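Local coordinates for protein GCN5-related N-acetyltransferase (Kribbella flavida, PDB 4IUS) that probably transfers acyl groups, most likely acetyl, as a member of the GCN5-related N-acetyltransferase family, at residues R103-L115 with F215-P227. The protein carries 1 engineered substitution. Sequence-based numbering, arbitrary orientation. Where two conformers were deposited one is given.
With EDO (1,2-ethanediol), chain E.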
loop_
_atom_site.group_PDB
_atom_site.type_symbol
_atom_site.label_atom_id
_atom_site.label_comp_id
_atom_site.label_asym_id
_atom_site.label_seq_id
_atom_site.Cartn_x
_atom_site.Cartn_y
_atom_site.Cartn_z
ATOM N N ARG A 103 11.822 -7.009 1.219
ATOM C CA ARG A 103 12.177 -5.601 1.176
ATOM C C ARG A 103 11.723 -5.058 -0.151
ATOM O O ARG A 103 12.522 -4.768 -1.050
ATOM C CB ARG A 103 13.664 -5.368 1.386
ATOM C CG ARG A 103 14.083 -5.621 2.820
ATOM C CD ARG A 103 15.579 -5.464 3.023
ATOM N NE ARG A 103 16.313 -6.531 2.357
ATOM C CZ ARG A 103 17.649 -6.543 2.193
ATOM N NH1 ARG A 103 18.405 -5.537 2.627
ATOM N NH2 ARG A 103 18.228 -7.561 1.576
ATOM N N PRO A 104 10.426 -4.904 -0.314
ATOM C CA PRO A 104 9.954 -4.456 -1.637
ATOM C C PRO A 104 10.298 -3.006 -1.921
ATOM O O PRO A 104 10.324 -2.166 -1.029
ATOM C CB PRO A 104 8.458 -4.643 -1.557
ATOM C CG PRO A 104 8.120 -5.049 -0.185
ATOM C CD PRO A 104 9.334 -5.186 0.624
ATOM N N PRO A 105 10.493 -2.681 -3.197
ATOM C CA PRO A 105 10.796 -1.311 -3.537
ATOM C C PRO A 105 9.550 -0.454 -3.511
ATOM O O PRO A 105 8.471 -0.916 -3.920
ATOM C CB PRO A 105 11.388 -1.442 -4.947
ATOM C CG PRO A 105 10.661 -2.633 -5.504
ATOM C CD PRO A 105 10.479 -3.558 -4.344
ATOM N N LEU A 106 9.716 0.798 -3.131
ATOM C CA LEU A 106 8.659 1.774 -3.234
ATOM C C LEU A 106 9.002 2.694 -4.398
ATOM O O LEU A 106 10.041 3.359 -4.398
ATOM C CB LEU A 106 8.493 2.599 -1.959
ATOM C CG LEU A 106 8.155 1.838 -0.690
ATOM C CD1 LEU A 106 7.681 2.864 0.343
ATOM C CD2 LEU A 106 7.094 0.759 -0.944
ATOM N N LEU A 107 8.127 2.683 -5.392
ATOM C CA LEU A 107 8.247 3.488 -6.593
ATOM C C LEU A 107 7.306 4.674 -6.467
ATOM O O LEU A 107 6.234 4.554 -5.885
ATOM C CB LEU A 107 7.877 2.708 -7.835
ATOM C CG LEU A 107 8.518 1.306 -8.068
ATOM C CD1 LEU A 107 8.100 0.721 -9.430
ATOM C CD2 LEU A 107 9.991 1.235 -7.842
ATOM N N ALA A 108 7.712 5.837 -6.934
ATOM C CA ALA A 108 6.901 7.035 -6.764
ATOM C C ALA A 108 6.891 7.906 -8.011
ATOM O O ALA A 108 7.822 7.849 -8.815
ATOM C CB ALA A 108 7.296 7.855 -5.523
ATOM N N VAL A 109 5.872 8.745 -8.120
ATOM C CA VAL A 109 5.758 9.659 -9.248
ATOM C C VAL A 109 4.984 10.905 -8.774
ATOM O O VAL A 109 4.122 10.859 -7.878
ATOM C CB VAL A 109 5.037 9.008 -10.470
ATOM C CG1 VAL A 109 3.522 8.787 -10.208
ATOM C CG2 VAL A 109 5.254 9.845 -11.738
ATOM N N GLU A 110 5.309 12.036 -9.389
ATOM C CA GLU A 110 4.643 13.321 -9.124
ATOM C C GLU A 110 3.863 13.734 -10.389
ATOM O O GLU A 110 4.146 13.221 -11.480
ATOM C CB GLU A 110 5.656 14.395 -8.792
ATOM C CG GLU A 110 6.298 14.162 -7.435
ATOM C CD GLU A 110 7.188 15.307 -6.974
ATOM O OE1 GLU A 110 8.010 15.803 -7.779
ATOM O OE2 GLU A 110 7.082 15.705 -5.789
ATOM N N PRO A 111 2.905 14.657 -10.229
ATOM C CA PRO A 111 1.991 14.894 -11.379
ATOM C C PRO A 111 2.628 15.254 -12.721
ATOM O O PRO A 111 2.180 14.783 -13.782
ATOM C CB PRO A 111 1.084 16.011 -10.835
ATOM C CG PRO A 111 1.020 15.733 -9.375
ATOM C CD PRO A 111 2.392 15.285 -8.997
ATOM N N GLY A 112 3.647 16.089 -12.683
ATOM C CA GLY A 112 4.290 16.580 -13.897
ATOM C C GLY A 112 5.084 15.499 -14.609
ATOM O O GLY A 112 5.492 15.689 -15.742
ATOM N N ASP A 113 5.313 14.345 -13.967
ATOM C CA ASP A 113 6.139 13.258 -14.512
ATOM C C ASP A 113 5.330 12.041 -14.949
ATOM O O ASP A 113 5.867 11.128 -15.570
ATOM C CB ASP A 113 7.171 12.847 -13.466
ATOM C CG ASP A 113 8.208 13.947 -13.191
ATOM O OD1 ASP A 113 8.526 14.730 -14.102
ATOM O OD2 ASP A 113 8.705 14.025 -12.046
ATOM N N LEU A 114 4.043 12.019 -14.625
ATOM C CA LEU A 114 3.209 10.879 -14.991
ATOM C C LEU A 114 2.978 10.864 -16.513
ATOM O O LEU A 114 2.714 11.904 -17.136
ATOM C CB LEU A 114 1.852 10.967 -14.311
ATOM C CG LEU A 114 0.857 9.829 -14.629
ATOM C CD1 LEU A 114 1.362 8.479 -14.130
ATOM C CD2 LEU A 114 -0.492 10.218 -14.046
ATOM N N LEU A 115 3.083 9.672 -17.097
ATOM C CA LEU A 115 2.828 9.417 -18.522
ATOM C C LEU A 115 1.715 8.384 -18.601
ATOM O O LEU A 115 1.824 7.311 -17.999
ATOM C CB LEU A 115 4.104 8.913 -19.243
ATOM C CG LEU A 115 5.382 9.778 -19.109
ATOM C CD1 LEU A 115 6.686 9.083 -19.545
ATOM C CD2 LEU A 115 5.210 11.081 -19.879
ATOM N N PHE A 215 -4.360 12.349 -8.827
ATOM C CA PHE A 215 -3.838 13.709 -8.951
ATOM C C PHE A 215 -4.902 14.718 -9.383
ATOM O O PHE A 215 -4.959 15.834 -8.848
ATOM C CB PHE A 215 -2.732 13.724 -9.983
ATOM C CG PHE A 215 -1.461 12.968 -9.623
ATOM C CD1 PHE A 215 -1.057 12.764 -8.320
ATOM C CD2 PHE A 215 -0.640 12.493 -10.605
ATOM C CE1 PHE A 215 0.146 12.134 -8.034
ATOM C CE2 PHE A 215 0.564 11.858 -10.324
ATOM C CZ PHE A 215 0.955 11.689 -9.045
ATOM N N GLU A 216 -5.715 14.361 -10.363
ATOM C CA GLU A 216 -6.647 15.325 -10.977
ATOM C C GLU A 216 -7.887 15.571 -10.164
ATOM O O GLU A 216 -8.362 16.703 -10.110
ATOM C CB GLU A 216 -7.069 14.854 -12.356
ATOM C CG GLU A 216 -5.990 14.932 -13.402
ATOM C CD GLU A 216 -6.478 14.597 -14.827
ATOM O OE1 GLU A 216 -7.673 14.202 -15.037
ATOM O OE2 GLU A 216 -5.639 14.751 -15.740
ATOM N N VAL A 217 -8.471 14.510 -9.600
ATOM C CA VAL A 217 -9.683 14.655 -8.793
ATOM C C VAL A 217 -9.479 14.349 -7.297
ATOM O O VAL A 217 -10.232 14.836 -6.472
ATOM C CB VAL A 217 -10.876 13.839 -9.356
ATOM C CG1 VAL A 217 -11.282 14.366 -10.732
ATOM C CG2 VAL A 217 -10.585 12.347 -9.398
ATOM N N GLY A 218 -8.455 13.583 -6.951
ATOM C CA GLY A 218 -8.212 13.221 -5.549
ATOM C C GLY A 218 -7.411 14.216 -4.736
ATOM O O GLY A 218 -7.306 14.078 -3.527
ATOM N N GLY A 219 -6.747 15.141 -5.414
ATOM C CA GLY A 219 -5.914 16.163 -4.750
ATOM C C GLY A 219 -4.520 15.700 -4.346
ATOM O O GLY A 219 -3.805 16.391 -3.582
ATOM N N ALA A 220 -4.107 14.536 -4.842
ATOM C CA ALA A 220 -2.783 14.016 -4.472
ATOM C C ALA A 220 -1.711 14.834 -5.192
ATOM O O ALA A 220 -1.906 15.231 -6.364
ATOM C CB ALA A 220 -2.647 12.544 -4.826
ATOM N N THR A 221 -0.572 14.993 -4.528
ATOM C CA THR A 221 0.632 15.558 -5.137
ATOM C C THR A 221 1.803 14.566 -5.230
ATOM O O THR A 221 2.844 14.871 -5.812
ATOM C CB THR A 221 1.065 16.818 -4.366
ATOM O OG1 THR A 221 1.422 16.449 -3.030
ATOM C CG2 THR A 221 -0.075 17.839 -4.368
ATOM N N LEU A 222 1.625 13.397 -4.654
ATOM C CA LEU A 222 2.619 12.338 -4.732
ATOM C C LEU A 222 1.892 10.987 -4.746
ATOM O O LEU A 222 0.992 10.796 -3.882
ATOM C CB LEU A 222 3.612 12.394 -3.544
ATOM C CG LEU A 222 4.700 11.333 -3.504
ATOM C CD1 LEU A 222 5.673 11.462 -4.661
ATOM C CD2 LEU A 222 5.435 11.351 -2.149
ATOM N N ALA A 223 2.266 10.045 -5.631
ATOM C CA ALA A 223 1.708 8.697 -5.652
ATOM C C ALA A 223 2.847 7.725 -5.526
ATOM O O ALA A 223 3.892 7.936 -6.119
ATOM C CB ALA A 223 0.928 8.427 -6.942
ATOM N N TRP A 224 2.648 6.651 -4.755
ATOM C CA TRP A 224 3.625 5.604 -4.643
ATOM C C TRP A 224 2.962 4.264 -4.750
ATOM O O TRP A 224 1.761 4.121 -4.528
ATOM C CB TRP A 224 4.460 5.705 -3.369
ATOM C CG TRP A 224 3.703 5.468 -2.116
ATOM C CD1 TRP A 224 2.960 6.384 -1.383
ATOM C CD2 TRP A 224 3.516 4.205 -1.443
ATOM N NE1 TRP A 224 2.370 5.772 -0.303
ATOM C CE2 TRP A 224 2.690 4.465 -0.281
ATOM C CE3 TRP A 224 3.960 2.894 -1.681
ATOM C CZ2 TRP A 224 2.337 3.453 0.614
ATOM C CZ3 TRP A 224 3.569 1.887 -0.780
ATOM C CH2 TRP A 224 2.785 2.157 0.323
ATOM N N LEU A 225 3.744 3.272 -5.136
ATOM C CA LEU A 225 3.307 1.878 -5.178
ATOM C C LEU A 225 4.457 0.942 -4.944
ATOM O O LEU A 225 5.617 1.333 -5.018
ATOM C CB LEU A 225 2.625 1.537 -6.480
ATOM C CG LEU A 225 3.394 1.687 -7.773
ATOM C CD1 LEU A 225 4.299 0.455 -8.030
ATOM C CD2 LEU A 225 2.452 1.931 -8.958
ATOM N N THR A 226 4.111 -0.281 -4.562
ATOM C CA THR A 226 5.065 -1.343 -4.564
ATOM C C THR A 226 4.646 -2.383 -5.611
ATOM O O THR A 226 3.477 -2.679 -5.747
ATOM C CB THR A 226 5.271 -1.909 -3.161
ATOM O OG1 THR A 226 6.404 -2.753 -3.233
ATOM C CG2 THR A 226 4.088 -2.717 -2.673
ATOM N N PRO A 227 5.589 -2.871 -6.430
ATOM C CA PRO A 227 5.276 -3.696 -7.598
ATOM C C PRO A 227 5.217 -5.167 -7.312
ATOM O O PRO A 227 5.655 -5.599 -6.259
ATOM C CB PRO A 227 6.500 -3.456 -8.520
ATOM C CG PRO A 227 7.607 -3.218 -7.594
ATOM C CD PRO A 227 7.005 -2.476 -6.431
HETATM C C1 EDO E . -1.182 6.558 1.480
HETATM O O1 EDO E . 0.193 6.283 1.800
HETATM C C2 EDO E . -1.663 7.716 2.346
HETATM O O2 EDO E . -2.357 7.238 3.518
HETATM O O HOH W 1 4.883 15.978 -4.170
#
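Val109 and Leu107 pair with Ala223 and Leu225 through four backbone hydrogen bonds that join strands 105-109 and 222-225 antiparallel. The Leu107 N to Leu225 O bond, 2.9 Å, is nearly linear at hydrogen (166°). Between these pairs, Ala108 faces Trp224 in a non-hydrogen-bonded pair, where the CA of Trp224 comes 3.1 Å from Leu107 O. In the conformer given, one of two, Thr226 OG1 donates to Pro105 O over 2.8 Å, from above the carbonyl plane. Apolar contacts follow the sheet's two faces. Leu106 lies alongside the Trp224 indole, CD2 3.7 Å from CZ3, while on the other face Val109, Ala223 and Leu225 pack on helix 202-216, with Leu107 beside Tyr236 and Pro243. At the helix end, Pro111 comes roughly at right angles to Phe215 and sets CG over the middle of one face, a CH-pi contact 3.6 Å from the ring centroid. Val109 O lies at the ring edge; Val109 CG1 packs against CZ and Leu114 CD2 against CD2. With only an alanine at Phe215, Pro111 CG is likely to lose its aromatic face and a gap to open beside Val109 and Leu114. Water 1 donates to both Glu110 OE2 and Thr221 O, linking carboxylate to backbone. Trp224 NE1 donates to an ethanediol, probably from the crystallisation liquor, which also bonds Ala13 O. Strand 99-109 also bonds strand 242-251, so backbone hydrogen bonds hold both its edges within the mixed GNAT sheet, while mainly apolar side chains pack its faces.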